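PDB 7A56: envelopment polyprotein, which carries the orthobunyavirus glycoprotein Gc, a class II membrane fusion protein that probably merges viral and host membranes during entry, held here in its trimeric postfusion form. Local coordinates for residues 110-115 and 325-330. Residues are numbered along the deposited sequence; the frame is centred on the assembly and turned at random.
Sequences INKASY and EVHKKV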
# COMPACT_ATOMS: atom_id res chain seq x y z
N ILE A 110 13.60 -5.32 10.10
CA ILE A 110 12.18 -5.18 10.50
C ILE A 110 11.66 -3.84 10.02
O ILE A 110 12.43 -2.90 9.79
CB ILE A 110 11.95 -5.25 12.01
CG1 ILE A 110 12.70 -4.11 12.65
CG2 ILE A 110 12.37 -6.58 12.59
CD1 ILE A 110 12.09 -3.75 13.95
N ASN A 111 10.34 -3.73 9.83
CA ASN A 111 9.76 -2.42 9.62
C ASN A 111 9.08 -2.00 10.93
O ASN A 111 8.71 -2.84 11.75
CB ASN A 111 8.77 -2.39 8.42
CG ASN A 111 9.46 -2.28 7.04
OD1 ASN A 111 10.56 -1.76 6.94
ND2 ASN A 111 8.78 -2.71 6.00
N LYS A 112 8.99 -0.70 11.17
CA LYS A 112 8.36 -0.30 12.43
C LYS A 112 7.73 1.07 12.26
O LYS A 112 8.17 1.86 11.42
CB LYS A 112 9.37 -0.25 13.60
CG LYS A 112 10.46 0.75 13.44
CD LYS A 112 11.50 0.62 14.60
CE LYS A 112 12.71 1.55 14.37
NZ LYS A 112 13.83 1.35 15.37
N ALA A 113 6.70 1.34 13.07
CA ALA A 113 6.16 2.69 13.16
C ALA A 113 5.55 2.89 14.56
O ALA A 113 5.27 1.92 15.30
CB ALA A 113 5.13 2.97 12.05
N SER A 114 5.42 4.16 14.95
CA SER A 114 4.76 4.53 16.18
C SER A 114 3.25 4.55 15.94
O SER A 114 2.77 4.81 14.84
CB SER A 114 5.21 5.92 16.67
OG SER A 114 6.65 5.99 16.63
N TYR A 115 2.51 4.29 17.01
CA TYR A 115 1.05 4.35 17.00
C TYR A 115 0.57 5.10 18.23
O TYR A 115 1.25 5.11 19.27
CB TYR A 115 0.41 2.94 16.96
CG TYR A 115 0.56 2.25 15.61
CD1 TYR A 115 1.84 1.83 15.13
CD2 TYR A 115 -0.55 2.01 14.80
CE1 TYR A 115 1.95 1.22 13.88
CE2 TYR A 115 -0.46 1.39 13.59
CZ TYR A 115 0.83 0.99 13.12
OH TYR A 115 0.95 0.40 11.88
N GLU A 325 4.80 1.43 19.92
CA GLU A 325 5.58 1.06 18.73
C GLU A 325 5.20 -0.34 18.25
O GLU A 325 5.08 -1.26 19.06
CB GLU A 325 7.07 1.13 19.02
CG GLU A 325 7.94 0.79 17.80
CD GLU A 325 9.39 1.22 17.96
OE1 GLU A 325 10.29 0.34 17.98
OE2 GLU A 325 9.62 2.45 18.05
N VAL A 326 4.95 -0.47 16.95
CA VAL A 326 4.62 -1.75 16.34
C VAL A 326 5.74 -2.12 15.36
O VAL A 326 6.26 -1.26 14.62
CB VAL A 326 3.26 -1.73 15.65
CG1 VAL A 326 2.92 -3.08 14.93
CG2 VAL A 326 2.14 -1.31 16.72
N HIS A 327 6.10 -3.41 15.36
CA HIS A 327 7.11 -3.98 14.45
C HIS A 327 6.41 -4.93 13.49
O HIS A 327 5.45 -5.61 13.88
CB HIS A 327 8.17 -4.75 15.24
CG HIS A 327 9.02 -3.87 16.08
ND1 HIS A 327 10.02 -4.36 16.89
CD2 HIS A 327 9.07 -2.52 16.21
CE1 HIS A 327 10.65 -3.36 17.48
NE2 HIS A 327 10.07 -2.23 17.11
N LYS A 328 6.84 -4.91 12.22
CA LYS A 328 6.31 -5.81 11.20
C LYS A 328 7.46 -6.68 10.67
O LYS A 328 8.50 -6.15 10.25
CB LYS A 328 5.69 -5.06 10.02
CG LYS A 328 5.04 -6.03 9.01
CD LYS A 328 4.37 -5.34 7.83
CE LYS A 328 3.90 -6.38 6.81
NZ LYS A 328 2.64 -7.11 7.26
N LYS A 329 7.23 -7.99 10.67
CA LYS A 329 8.06 -8.96 9.97
C LYS A 329 7.73 -8.93 8.48
O LYS A 329 6.57 -8.99 8.07
CB LYS A 329 7.82 -10.36 10.52
CG LYS A 329 8.16 -10.47 11.98
CD LYS A 329 8.17 -11.91 12.47
CE LYS A 329 7.09 -12.14 13.56
NZ LYS A 329 7.23 -13.47 14.23
N VAL A 330 8.79 -8.88 7.68
CA VAL A 330 8.74 -8.62 6.27
C VAL A 330 9.76 -9.56 5.62
O VAL A 330 10.63 -10.12 6.28
CB VAL A 330 9.07 -7.15 5.93
CG1 VAL A 330 8.06 -6.19 6.51
CG2 VAL A 330 10.49 -6.75 6.46
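The methyl CD1 of Ile110 sits over one face of the His327 imidazole, 3.7 Å from the ring centroid and only 11° off the ring normal, which identifies a CH-pi contact. It gets there because CG1 is turned between the backbone N and the carbonyl carbon (chi1 61°). Lys112 reaches the same ring obliquely, its CB 3.5 Å from His327 CD2, while its extended chain runs on past the Glu325 carboxylate, where Lys112 CD lies 3.6 Å from Glu325 OE1; Lys112 NZ and Glu325 OE1 are too far apart for a salt bridge. A bond within its own strand helps fix the imidazole's rotation: His327 NE2 donates to Glu325 OE1 at 2.7 Å, nearly in the ring plane and onto the anti lone pair. On the face carrying Asn111 and Val326, Val326 CG2 meets Tyr115 CD1 at 3.5 Å, obliquely to the ring; past the strand end, Val330 CG1 meets Asn111 ND2, which bonds to Ser237 OG.

The backbones between these two sets of side chains run antiparallel, with segment axes at 158°. Asn111 with Lys328 and Ala113 with Val326 are hydrogen-bonded pairs, each closed by two N-H...O bonds; Val326 N to Ala113 O, at 2.9 Å, is the straightest. Lys112-His327 and Ser114-Glu325 are the non-hydrogen-bonded pairs.

Strands over 200 residues apart in sequence thus pair near the chain's centre, within the antiparallel beta structure of a class II fusion protein. Ser114 OG bonds to Asp394 of the second subunit, tying this region into the trimer. Within the chain, strand 325-328 lies between the long strand 98-134 and strand 316-318, while residues 110-115 also pack against strands 187-192 and 197-206.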